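Side-chain contacts in acyl-coenzyme A oxidase acox-1.1 (Caenorhabditis elegans, PDB 5K3H), which catalyses the FAD-dependent desaturation of acyl-CoA side chains, the first step of peroxisomal beta-oxidation, passing electrons to oxygen to give hydrogen peroxide: residues 333-338 and 606-611; 14-19 and 610-615; 407-412 and 418-423; 6-11 and 19-24. All coordinates share one frame; numbering follows the deposited sequence.

Interaction 1: residues 333-338 and 606-611; sequences KVLEYQ and KIRPNA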
loop_
_atom_site.group_PDB
_atom_site.type_symbol
_atom_site.label_atom_id
_atom_site.label_comp_id
_atom_site.label_asym_id
_atom_site.label_seq_id
_atom_site.Cartn_x
_atom_site.Cartn_y
_atom_site.Cartn_z
ATOM N N LYS B 333 3.081 -25.279 8.867
ATOM C CA LYS B 333 3.281 -23.850 9.054
ATOM C C LYS B 333 3.334 -23.180 7.689
ATOM O O LYS B 333 3.996 -23.681 6.780
ATOM C CB LYS B 333 4.601 -23.603 9.778
ATOM C CG LYS B 333 4.719 -24.229 11.142
ATOM C CD LYS B 333 6.139 -24.094 11.630
ATOM C CE LYS B 333 6.337 -24.763 12.967
ATOM N NZ LYS B 333 7.731 -24.554 13.481
ATOM N N VAL B 334 2.669 -22.028 7.533
ATOM C CA VAL B 334 2.741 -21.401 6.217
ATOM C C VAL B 334 4.169 -20.992 5.876
ATOM O O VAL B 334 4.503 -20.878 4.694
ATOM C CB VAL B 334 1.769 -20.219 6.090
ATOM C CG1 VAL B 334 0.363 -20.714 6.316
ATOM C CG2 VAL B 334 2.113 -19.110 7.053
ATOM N N LEU B 335 5.048 -20.862 6.878
ATOM C CA LEU B 335 6.474 -20.654 6.621
ATOM C C LEU B 335 7.069 -21.771 5.779
ATOM O O LEU B 335 8.128 -21.586 5.183
ATOM C CB LEU B 335 7.248 -20.544 7.942
ATOM C CG LEU B 335 8.698 -20.013 8.023
ATOM C CD1 LEU B 335 8.870 -18.638 7.424
ATOM C CD2 LEU B 335 9.262 -20.045 9.472
ATOM N N GLU B 336 6.385 -22.910 5.682
ATOM C CA GLU B 336 6.869 -24.060 4.915
ATOM C C GLU B 336 6.806 -23.824 3.408
ATOM O O GLU B 336 7.581 -24.441 2.666
ATOM C CB GLU B 336 6.011 -25.286 5.272
ATOM C CG GLU B 336 6.750 -26.585 5.467
ATOM C CD GLU B 336 7.811 -26.492 6.536
ATOM O OE1 GLU B 336 7.453 -26.401 7.738
ATOM O OE2 GLU B 336 9.010 -26.472 6.153
ATOM N N TYR B 337 5.926 -22.928 2.945
ATOM C CA TYR B 337 5.658 -22.765 1.524
ATOM C C TYR B 337 6.721 -21.907 0.850
ATOM O O TYR B 337 7.061 -20.825 1.344
ATOM C CB TYR B 337 4.290 -22.115 1.311
ATOM C CG TYR B 337 3.123 -22.960 1.765
ATOM C CD1 TYR B 337 2.892 -24.213 1.199
ATOM C CD2 TYR B 337 2.246 -22.510 2.757
ATOM C CE1 TYR B 337 1.831 -25.019 1.602
ATOM C CE2 TYR B 337 1.163 -23.320 3.178
ATOM C CZ TYR B 337 0.975 -24.571 2.577
ATOM O OH TYR B 337 -0.060 -25.373 2.966
ATOM N N GLN B 338 7.229 -22.379 -0.306
ATOM C CA GLN B 338 8.194 -21.590 -1.068
ATOM C C GLN B 338 7.625 -20.221 -1.390
ATOM O O GLN B 338 8.327 -19.201 -1.374
ATOM C CB GLN B 338 8.557 -22.315 -2.356
ATOM C CG GLN B 338 9.669 -21.620 -3.135
ATOM C CD GLN B 338 9.884 -22.232 -4.491
ATOM O OE1 GLN B 338 9.035 -22.138 -5.372
ATOM N NE2 GLN B 338 11.017 -22.899 -4.658
ATOM N N LYS B 606 17.962 -22.140 2.492
ATOM C CA LYS B 606 19.128 -21.960 3.349
ATOM C C LYS B 606 18.859 -20.922 4.431
ATOM O O LYS B 606 19.339 -21.052 5.572
ATOM C CB LYS B 606 20.337 -21.570 2.485
ATOM C CG LYS B 606 21.654 -21.579 3.237
ATOM C CD LYS B 606 22.256 -22.982 3.156
ATOM C CE LYS B 606 23.281 -23.231 4.221
ATOM N NZ LYS B 606 24.073 -22.017 4.488
ATOM N N ILE B 607 18.088 -19.882 4.095
ATOM C CA ILE B 607 17.812 -18.809 5.041
ATOM C C ILE B 607 16.809 -19.268 6.102
ATOM O O ILE B 607 16.897 -18.855 7.272
ATOM C CB ILE B 607 17.290 -17.584 4.267
ATOM C CG1 ILE B 607 18.406 -16.931 3.434
ATOM C CG2 ILE B 607 16.667 -16.568 5.215
ATOM C CD1 ILE B 607 19.518 -16.369 4.244
ATOM N N ARG B 608 15.899 -20.184 5.741
ATOM C CA ARG B 608 14.755 -20.502 6.597
ATOM C C ARG B 608 15.110 -20.799 8.057
ATOM O O ARG B 608 14.568 -20.111 8.942
ATOM C CB ARG B 608 13.969 -21.658 5.962
ATOM C CG ARG B 608 12.638 -21.983 6.623
ATOM C CD ARG B 608 12.816 -23.039 7.670
ATOM N NE ARG B 608 11.601 -23.402 8.398
ATOM C CZ ARG B 608 10.701 -24.286 7.945
ATOM N NH1 ARG B 608 10.856 -24.847 6.747
ATOM N NH2 ARG B 608 9.640 -24.609 8.681
ATOM N N PRO B 609 16.015 -21.738 8.388
ATOM C CA PRO B 609 16.292 -22.010 9.814
ATOM C C PRO B 609 16.782 -20.795 10.575
ATOM O O PRO B 609 16.680 -20.758 11.809
ATOM C CB PRO B 609 17.386 -23.087 9.776
ATOM C CG PRO B 609 17.480 -23.543 8.400
ATOM C CD PRO B 609 16.867 -22.541 7.492
ATOM N N ASN B 610 17.321 -19.804 9.882
ATOM C CA ASN B 610 17.839 -18.612 10.517
ATOM C C ASN B 610 16.889 -17.439 10.392
ATOM O O ASN B 610 17.200 -16.355 10.905
ATOM C CB ASN B 610 19.197 -18.232 9.913
ATOM C CG ASN B 610 20.347 -18.921 10.598
ATOM O OD1 ASN B 610 20.303 -19.181 11.818
ATOM N ND2 ASN B 610 21.386 -19.232 9.834
ATOM N N ALA B 611 15.762 -17.616 9.694
ATOM C CA ALA B 611 14.937 -16.461 9.321
ATOM C C ALA B 611 14.353 -15.767 10.554
ATOM O O ALA B 611 14.428 -14.538 10.672
ATOM C CB ALA B 611 13.841 -16.873 8.337
#
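Arg-608 and Glu-336 meet because both chains turn at chi2. The arginine sends CG beside its carbonyl carbon, opposite the backbone N (chi1 -172°), and then bends. Glu-336 starts out pointing away from the helix and folds back at chi2 (57°), bringing its carboxylate to the end of the guanidinium. The result is an end-on, bidentate salt bridge. Arg-608 NH1 reaches Glu-336 OE2 at 2.5 Å, and Arg-608 NH2 reaches Glu-336 OE1 at 3.0 Å. Both N-H bonds are nearly straight, and both acceptors lie in the guanidinium plane. The carboxylate is twisted 38° from that plane; OE2 is met from above the carboxylate plane, and OE1 on its syn side but likewise tilted well out of it. Leu-335 lies over one guanidinium face, its CD2 4.2 Å from Arg-608 NE, an apolar cover that leaves the N-H edge to the acids. NE itself pairs with Glu-19, so two carboxylates share this one cation and fix its rotation. Lys-333 NZ, 5.2 Å from Arg-608 NH2, is also bound by Glu-19, which probably eases the like charges. With an alanine in place of Glu-336, NH1 and NH2 would probably lose their shared carboxylate mate, leaving the guanidinium to the grip of Glu-19 at NE. Leu-335 O holds Gln-341, an FAD-binding residue on which Arg-608 also packs. The short 3-10 turn at 334-336 belongs to the loop connecting helices 300-319 and 338-367. Leu-335 and Ala-611 both pack on Phe-345 of the latter, joining helix 590-616 to it, while Glu-336 O binds Asn-525 of the second subunit.

Interaction 2: residues 14-19 and 610-615; sequences PDLTAE and NAVSLL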
loop_
_atom_site.group_PDB
_atom_site.type_symbol
_atom_site.label_atom_id
_atom_site.label_comp_id
_atom_site.label_asym_id
_atom_site.label_seq_id
_atom_site.Cartn_x
_atom_site.Cartn_y
_atom_site.Cartn_z
ATOM N N PRO B 14 5.467 -23.486 21.004
ATOM C CA PRO B 14 6.509 -24.412 20.532
ATOM C C PRO B 14 6.727 -24.349 19.035
ATOM O O PRO B 14 7.819 -24.707 18.571
ATOM C CB PRO B 14 5.997 -25.791 20.972
ATOM C CG PRO B 14 4.552 -25.631 21.188
ATOM C CD PRO B 14 4.308 -24.193 21.579
ATOM N N ASP B 15 5.731 -23.917 18.261
ATOM C CA ASP B 15 5.943 -23.746 16.824
ATOM C C ASP B 15 6.905 -22.603 16.527
ATOM O O ASP B 15 7.696 -22.676 15.581
ATOM C CB ASP B 15 4.598 -23.547 16.134
ATOM C CG ASP B 15 3.881 -24.871 15.887
ATOM O OD1 ASP B 15 4.583 -25.917 15.841
ATOM O OD2 ASP B 15 2.630 -24.870 15.775
ATOM N N LEU B 16 6.858 -21.535 17.322
ATOM C CA LEU B 16 7.797 -20.437 17.152
ATOM C C LEU B 16 9.157 -20.790 17.746
ATOM O O LEU B 16 10.197 -20.552 17.115
ATOM C CB LEU B 16 7.234 -19.177 17.803
ATOM C CG LEU B 16 8.008 -17.880 17.665
ATOM C CD1 LEU B 16 8.331 -17.606 16.219
ATOM C CD2 LEU B 16 7.173 -16.759 18.230
ATOM N N THR B 17 9.172 -21.383 18.942
ATOM C CA THR B 17 10.429 -21.860 19.517
ATOM C C THR B 17 11.174 -22.822 18.582
ATOM O O THR B 17 12.396 -22.731 18.449
ATOM C CB THR B 17 10.168 -22.509 20.868
ATOM O OG1 THR B 17 9.589 -21.528 21.733
ATOM C CG2 THR B 17 11.473 -22.976 21.473
ATOM N N ALA B 18 10.461 -23.739 17.918
ATOM C CA ALA B 18 11.116 -24.653 16.983
ATOM C C ALA B 18 11.872 -23.896 15.892
ATOM O O ALA B 18 12.964 -24.314 15.479
ATOM C CB ALA B 18 10.090 -25.588 16.343
ATOM N N GLU B 19 11.323 -22.775 15.423
ATOM C CA GLU B 19 12.016 -21.983 14.413
ATOM C C GLU B 19 13.209 -21.229 14.987
ATOM O O GLU B 19 14.089 -20.803 14.229
ATOM C CB GLU B 19 11.056 -20.999 13.751
ATOM C CG GLU B 19 9.914 -21.650 12.975
ATOM C CD GLU B 19 10.425 -22.561 11.878
ATOM O OE1 GLU B 19 11.486 -22.234 11.262
ATOM O OE2 GLU B 19 9.774 -23.618 11.642
ATOM N N ASN B 610 17.321 -19.804 9.882
ATOM C CA ASN B 610 17.839 -18.612 10.517
ATOM C C ASN B 610 16.889 -17.439 10.392
ATOM O O ASN B 610 17.200 -16.355 10.905
ATOM C CB ASN B 610 19.197 -18.232 9.913
ATOM C CG ASN B 610 20.347 -18.921 10.598
ATOM O OD1 ASN B 610 20.303 -19.181 11.818
ATOM N ND2 ASN B 610 21.386 -19.232 9.834
ATOM N N ALA B 611 15.762 -17.616 9.694
ATOM C CA ALA B 611 14.937 -16.461 9.321
ATOM C C ALA B 611 14.353 -15.767 10.554
ATOM O O ALA B 611 14.428 -14.538 10.672
ATOM C CB ALA B 611 13.841 -16.873 8.337
ATOM N N VAL B 612 13.724 -16.530 11.460
ATOM C CA VAL B 612 13.179 -15.935 12.684
ATOM C C VAL B 612 14.298 -15.329 13.536
ATOM O O VAL B 612 14.137 -14.247 14.115
ATOM C CB VAL B 612 12.341 -16.971 13.472
ATOM C CG1 VAL B 612 11.985 -16.447 14.854
ATOM C CG2 VAL B 612 11.048 -17.307 12.712
ATOM N N SER B 613 15.467 -15.984 13.591
ATOM C CA SER B 613 16.550 -15.460 14.418
ATOM C C SER B 613 17.132 -14.182 13.825
ATOM O O SER B 613 17.462 -13.243 14.562
ATOM C CB SER B 613 17.621 -16.522 14.612
ATOM O OG SER B 613 17.068 -17.655 15.281
ATOM N N LEU B 614 17.214 -14.102 12.496
ATOM C CA LEU B 614 17.673 -12.878 11.839
ATOM C C LEU B 614 16.794 -11.684 12.170
ATOM O O LEU B 614 17.289 -10.553 12.250
ATOM C CB LEU B 614 17.711 -13.064 10.315
ATOM C CG LEU B 614 18.847 -13.926 9.764
ATOM C CD1 LEU B 614 18.529 -14.339 8.362
ATOM C CD2 LEU B 614 20.199 -13.170 9.838
ATOM N N LEU B 615 15.501 -11.911 12.381
ATOM C CA LEU B 615 14.611 -10.826 12.748
ATOM C C LEU B 615 14.588 -10.590 14.253
ATOM O O LEU B 615 14.490 -9.438 14.680
ATOM C CB LEU B 615 13.207 -11.119 12.230
ATOM C CG LEU B 615 13.130 -11.147 10.700
ATOM C CD1 LEU B 615 11.870 -11.885 10.277
ATOM C CD2 LEU B 615 13.180 -9.725 10.107
HETATM O O HOH W 1 16.066 -18.980 13.444
#
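Val-612 faces helix 14-19 with both of its methyls, each meeting a different residue. Its CG2 lies 3.8 Å from Glu-19 CB, and its CG1 comes 4.1 Å from Leu-16 CD1. A chi1 of 170° spreads the branches this way, with CG1 opposite the backbone N and CG2 opposite the carbonyl carbon. A beta-branched residue suits the site, since it offers two apolar surfaces close to the backbone where segments 14-19 and 610-615 cross at 90°, their axes 9.5 Å apart at closest approach. Beside this patch a water joins the two helices. It donates to Glu-19 O at 2.8 Å and accepts from Ser-613 OG at 2.5 Å. Ser-613 OG is also bonded to Asn-5, so the small hydroxyl links helix 590-616 to the N-terminal segment of the chain as well as to helix 14-21. Further out, Ala-318 of helix 300-319 packs against both Leu-16 and Glu-19. The carboxylate of Glu-19 turns off through a bend at chi2 (-58°) to Lys-333 and Arg-608, while Asp-15 is bridged to Arg-321. The division of labour within Glu-19 follows: its CB supplies apolar surface, its carbonyl takes the water, and its buried carboxylate is balanced by two cations. With these positive groups so near, that carboxylate is likely to remain ionised, and the crossing joins apolar packing to compensated charge.

Interaction 3: residues 407-412 and 418-423; sequences MACGGH and SYISEI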
loop_
_atom_site.group_PDB
_atom_site.type_symbol
_atom_site.label_atom_id
_atom_site.label_comp_id
_atom_site.label_asym_id
_atom_site.label_seq_id
_atom_site.Cartn_x
_atom_site.Cartn_y
_atom_site.Cartn_z
ATOM N N MET B 407 0.406 -8.956 3.277
ATOM C CA MET B 407 -0.246 -10.035 2.527
ATOM C C MET B 407 0.162 -11.419 3.036
ATOM O O MET B 407 -0.674 -12.327 3.119
ATOM C CB MET B 407 0.089 -9.876 1.045
ATOM C CG MET B 407 -0.664 -8.740 0.370
ATOM S SD MET B 407 -0.036 -8.303 -1.264
ATOM C CE MET B 407 -0.611 -6.604 -1.372
ATOM N N ALA B 408 1.425 -11.592 3.434
ATOM C CA ALA B 408 1.851 -12.877 3.976
ATOM C C ALA B 408 1.076 -13.277 5.230
ATOM O O ALA B 408 1.138 -14.447 5.641
ATOM C CB ALA B 408 3.346 -12.845 4.281
ATOM N N CYS B 409 0.393 -12.331 5.874
ATOM C CA CYS B 409 -0.402 -12.589 7.070
ATOM C C CYS B 409 -1.846 -13.003 6.783
ATOM O O CYS B 409 -2.564 -13.351 7.726
ATOM C CB CYS B 409 -0.387 -11.351 7.974
ATOM S SG CYS B 409 1.217 -11.058 8.768
ATOM N N GLY B 410 -2.278 -13.017 5.513
ATOM C CA GLY B 410 -3.618 -13.468 5.192
ATOM C C GLY B 410 -4.693 -12.542 5.740
ATOM O O GLY B 410 -4.470 -11.353 5.972
ATOM N N GLY B 411 -5.880 -13.119 5.946
ATOM C CA GLY B 411 -7.007 -12.334 6.436
ATOM C C GLY B 411 -6.712 -11.583 7.722
ATOM O O GLY B 411 -7.098 -10.420 7.874
ATOM N N HIS B 412 -5.998 -12.224 8.656
ATOM C CA HIS B 412 -5.668 -11.577 9.924
ATOM C C HIS B 412 -4.814 -10.328 9.758
ATOM O O HIS B 412 -4.876 -9.426 10.600
ATOM C CB HIS B 412 -4.954 -12.560 10.829
ATOM C CG HIS B 412 -5.877 -13.514 11.495
ATOM N ND1 HIS B 412 -5.566 -14.845 11.686
ATOM C CD2 HIS B 412 -7.108 -13.330 12.021
ATOM C CE1 HIS B 412 -6.570 -15.440 12.308
ATOM N NE2 HIS B 412 -7.521 -14.544 12.517
ATOM N N SER B 418 -2.494 -6.736 13.612
ATOM C CA SER B 418 -1.199 -7.010 12.995
ATOM C C SER B 418 -0.288 -5.790 13.058
ATOM O O SER B 418 0.938 -5.933 13.131
ATOM C CB SER B 418 -1.375 -7.422 11.552
ATOM O OG SER B 418 -1.501 -6.251 10.772
ATOM N N TYR B 419 -0.873 -4.596 12.964
ATOM C CA TYR B 419 -0.266 -3.267 13.037
ATOM C C TYR B 419 0.492 -2.893 11.774
ATOM O O TYR B 419 0.979 -1.760 11.697
ATOM C CB TYR B 419 0.669 -3.100 14.247
ATOM C CG TYR B 419 0.797 -1.659 14.697
ATOM C CD1 TYR B 419 -0.337 -0.911 15.048
ATOM C CD2 TYR B 419 2.036 -1.038 14.778
ATOM C CE1 TYR B 419 -0.245 0.397 15.454
ATOM C CE2 TYR B 419 2.139 0.285 15.194
ATOM C CZ TYR B 419 0.985 0.987 15.523
ATOM O OH TYR B 419 1.065 2.298 15.928
ATOM N N ILE B 420 0.562 -3.768 10.765
ATOM C CA ILE B 420 1.415 -3.533 9.600
ATOM C C ILE B 420 0.875 -2.414 8.719
ATOM O O ILE B 420 1.654 -1.662 8.109
ATOM C CB ILE B 420 1.576 -4.840 8.805
ATOM C CG1 ILE B 420 2.282 -5.889 9.670
ATOM C CG2 ILE B 420 2.387 -4.587 7.562
ATOM C CD1 ILE B 420 2.347 -7.256 9.036
ATOM N N SER B 421 -0.440 -2.246 8.654
ATOM C CA SER B 421 -0.975 -1.172 7.825
ATOM C C SER B 421 -0.528 0.201 8.303
ATOM O O SER B 421 -0.306 1.096 7.479
ATOM C CB SER B 421 -2.500 -1.253 7.788
ATOM O OG SER B 421 -3.061 -0.972 9.056
ATOM N N GLU B 422 -0.388 0.395 9.617
ATOM C CA GLU B 422 0.134 1.650 10.150
ATOM C C GLU B 422 1.643 1.735 9.953
ATOM O O GLU B 422 2.173 2.807 9.634
ATOM C CB GLU B 422 -0.233 1.779 11.634
ATOM C CG GLU B 422 0.064 3.147 12.280
ATOM C CD GLU B 422 -0.818 4.281 11.778
ATOM O OE1 GLU B 422 -1.927 4.016 11.258
ATOM O OE2 GLU B 422 -0.379 5.445 11.879
ATOM N N ILE B 423 2.353 0.612 10.120
ATOM C CA ILE B 423 3.782 0.585 9.817
ATOM C C ILE B 423 4.020 0.991 8.365
ATOM O O ILE B 423 4.906 1.803 8.074
ATOM C CB ILE B 423 4.368 -0.814 10.120
ATOM C CG1 ILE B 423 4.307 -1.136 11.619
ATOM C CG2 ILE B 423 5.795 -0.948 9.617
ATOM C CD1 ILE B 423 4.427 -2.632 11.928
#
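Ser-418 OG has several polar partners, while its CB rests 4.1 Å from His-412 O across the contact. The oxygen accepts a nearly straight bond from Ile-420 N at 3.2 Å, which makes an ST turn, and its one hydrogen must be shared or divided between the carbonyls of Gly-413 and Ser-415. A chi1 of 83° sets OG between the backbone N and the carbonyl carbon, where it can reach the amide two residues on as helix 420-428 begins. Serine fits because a small hydroxyl can both accept from this amide and turn its one hydrogen to the loop carbonyls. The apolar half of the contact is Cys-409 SG against Ile-420 CD1, 4.0 Å apart. Ile-420 directs CG1 opposite its carbonyl carbon and carries an extended chain to the sulfur. Ala-313 and Ile-312 of helix 300-319 pack on Cys-409 and Ile-420 respectively, and Ile-402 of helix 382-408 also touches the isoleucine. Gly-410 leaves helical geometry with a positive phi of 67°, readily taken by a residue without a side chain, and Gly-411 probably contributes to FAD binding. His-412 turns its ring away to Trp-188 and Trp-189 of the second subunit, its ND1 bonded to Tyr-316. Chemically, a satisfied hydroxyl and a soft sulfur-methyl contact close the reversal between two helices, beside a glycine-rich turn consistent with cofactor binding.

Interaction 4: residues 6-11 and 19-24; sequences KTIQEG and ERLTAT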
loop_
_atom_site.group_PDB
_atom_site.type_symbol
_atom_site.label_atom_id
_atom_site.label_comp_id
_atom_site.label_asym_id
_atom_site.label_seq_id
_atom_site.Cartn_x
_atom_site.Cartn_y
_atom_site.Cartn_z
ATOM N N LYS B 6 18.623 -15.718 21.691
ATOM C CA LYS B 6 18.452 -15.174 23.034
ATOM C C LYS B 6 17.036 -14.703 23.311
ATOM O O LYS B 6 16.792 -14.145 24.389
ATOM C CB LYS B 6 19.427 -14.008 23.272
ATOM C CG LYS B 6 20.875 -14.422 23.180
ATOM C CD LYS B 6 21.149 -15.501 24.193
ATOM C CE LYS B 6 22.614 -15.802 24.288
ATOM N NZ LYS B 6 23.096 -16.544 23.094
ATOM N N THR B 7 16.116 -14.855 22.351
ATOM C CA THR B 7 14.738 -14.425 22.552
ATOM C C THR B 7 13.825 -15.543 23.075
ATOM O O THR B 7 12.763 -15.243 23.640
ATOM C CB THR B 7 14.222 -13.835 21.238
ATOM O OG1 THR B 7 15.101 -12.775 20.847
ATOM C CG2 THR B 7 12.826 -13.285 21.375
ATOM N N ILE B 8 14.252 -16.811 22.981
ATOM C CA ILE B 8 13.452 -17.923 23.481
ATOM C C ILE B 8 13.198 -17.739 24.973
ATOM O O ILE B 8 14.107 -17.382 25.732
ATOM C CB ILE B 8 14.185 -19.253 23.220
ATOM C CG1 ILE B 8 14.420 -19.481 21.721
ATOM C CG2 ILE B 8 13.434 -20.458 23.843
ATOM C CD1 ILE B 8 15.435 -20.585 21.448
ATOM N N GLN B 9 11.964 -17.990 25.410
ATOM C CA GLN B 9 11.650 -18.066 26.831
ATOM C C GLN B 9 10.840 -19.330 27.100
ATOM O O GLN B 9 10.162 -19.840 26.203
ATOM C CB GLN B 9 10.864 -16.835 27.313
ATOM C CG GLN B 9 11.671 -15.550 27.366
ATOM C CD GLN B 9 10.865 -14.387 27.902
ATOM O OE1 GLN B 9 9.994 -14.561 28.760
ATOM N NE2 GLN B 9 11.130 -13.192 27.381
ATOM N N GLU B 10 10.931 -19.865 28.325
ATOM C CA GLU B 10 10.061 -20.982 28.684
ATOM C C GLU B 10 8.596 -20.611 28.496
ATOM O O GLU B 10 8.160 -19.528 28.884
ATOM C CB GLU B 10 10.293 -21.420 30.120
ATOM C CG GLU B 10 11.310 -22.526 30.259
ATOM C CD GLU B 10 10.716 -23.918 30.108
ATOM O OE1 GLU B 10 9.513 -24.127 30.406
ATOM O OE2 GLU B 10 11.478 -24.829 29.721
ATOM N N GLY B 11 7.829 -21.523 27.901
ATOM C CA GLY B 11 6.407 -21.304 27.730
ATOM C C GLY B 11 6.008 -20.676 26.421
ATOM O O GLY B 11 4.809 -20.520 26.177
ATOM N N GLU B 19 11.323 -22.775 15.423
ATOM C CA GLU B 19 12.016 -21.983 14.413
ATOM C C GLU B 19 13.209 -21.229 14.987
ATOM O O GLU B 19 14.089 -20.803 14.229
ATOM C CB GLU B 19 11.056 -20.999 13.751
ATOM C CG GLU B 19 9.914 -21.650 12.975
ATOM C CD GLU B 19 10.425 -22.561 11.878
ATOM O OE1 GLU B 19 11.486 -22.234 11.262
ATOM O OE2 GLU B 19 9.774 -23.618 11.642
ATOM N N ARG B 20 13.242 -21.023 16.299
ATOM C CA ARG B 20 14.352 -20.333 16.929
ATOM C C ARG B 20 15.498 -21.273 17.264
ATOM O O ARG B 20 16.670 -20.862 17.200
ATOM C CB ARG B 20 13.857 -19.602 18.184
ATOM C CG ARG B 20 12.922 -18.420 17.842
ATOM C CD ARG B 20 12.317 -17.733 19.079
ATOM N NE ARG B 20 11.844 -16.373 18.791
ATOM C CZ ARG B 20 10.803 -15.793 19.388
ATOM N NH1 ARG B 20 10.092 -16.425 20.312
ATOM N NH2 ARG B 20 10.479 -14.559 19.079
ATOM N N LEU B 21 15.185 -22.540 17.568
ATOM C CA LEU B 21 16.208 -23.509 17.953
ATOM C C LEU B 21 17.170 -23.838 16.825
ATOM O O LEU B 21 18.279 -24.302 17.103
ATOM C CB LEU B 21 15.551 -24.792 18.469
ATOM C CG LEU B 21 14.892 -24.639 19.846
ATOM C CD1 LEU B 21 14.108 -25.887 20.197
ATOM C CD2 LEU B 21 15.929 -24.318 20.899
ATOM N N THR B 22 16.796 -23.581 15.567
ATOM C CA THR B 22 17.655 -23.849 14.421
ATOM C C THR B 22 18.659 -22.718 14.150
ATOM O O THR B 22 19.442 -22.810 13.190
ATOM C CB THR B 22 16.785 -24.144 13.180
ATOM O OG1 THR B 22 15.850 -23.079 12.939
ATOM C CG2 THR B 22 16.006 -25.464 13.339
ATOM N N ALA B 23 18.708 -21.682 14.988
ATOM C CA ALA B 23 19.705 -20.626 14.793
ATOM C C ALA B 23 21.119 -21.195 14.814
ATOM O O ALA B 23 21.459 -22.030 15.653
ATOM C CB ALA B 23 19.569 -19.538 15.862
ATOM N N THR B 24 21.952 -20.717 13.889
ATOM C CA THR B 24 23.362 -21.065 13.815
ATOM C C THR B 24 24.263 -19.957 14.339
ATOM O O THR B 24 25.486 -20.031 14.152
ATOM C CB THR B 24 23.735 -21.317 12.378
ATOM O OG1 THR B 24 23.659 -20.061 11.702
ATOM C CG2 THR B 24 22.752 -22.267 11.739
#
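Ile-8 and Arg-20 bury the most surface here, sliding past each other in opposite directions. Ile-8 CG1 lies 3.6 Å from Arg-20 CB and 3.8 Å from Arg-20 CD, so the isoleucine covers the aliphatic part of the arginine chain. That chain stays extended from CG to NE, which offers a long apolar flank before the charge begins. Ile-8 reaches it with CG1 opposite its own carbonyl carbon (chi1 -61°), and its CD1 goes on to meet Leu-21 CD2 at 3.8 Å, the two side chains crossing at about a right angle. A branched hydrocarbon with a long arm thus serves two neighbours at once. Thr-7 adds a third contact: its CG2 methyl sits over one face of the guanidinium, offset toward the rim, 3.5 Å from Arg-20 NH2. The methyl takes the flat face, while the N-H groups serve polar partners: NE forms a salt bridge with Asp-616, and NH1 is bonded to the carbonyl of Arg-632. Were Ile-8 cut back to an alanine, a gap would probably open beside Arg-20 CB and CD and the Leu-21 methyl would lose its mate. This is plain packing, away from the cofactor and substrate sites. The contact folds the N-terminal loop back over the end of helix 14-21; that helix also packs on helix 590-616, where Arg-20 touches Val-612, and Thr-7 itself reaches Asp-616.

How the interactions relate
Interactions 1, 2 and 4 form one cluster, with centres 9 Å (1 and 2), 6 Å (2 and 4) and 15 Å (1 and 4) apart. Glu-19 belongs to both 2 and 4, and meets interaction 1 through Lys-333 NZ, 2.9 Å from Glu-19 OE2. Interaction 4 also packs on interaction 2, Arg-20 CG lying 3.7 Å from Val-612 CG1. Interaction 3 stands apart, its centre about 19 Å from those of 1 and 2, although its nearest atoms come within about 5 Å of interaction 1. Both 1 and 3 touch the second subunit and lie close to residues of the shared FAD site: Arg-608 is about 4 Å from Gln-341, and His-412 about 4 Å from Arg-320, between side chains.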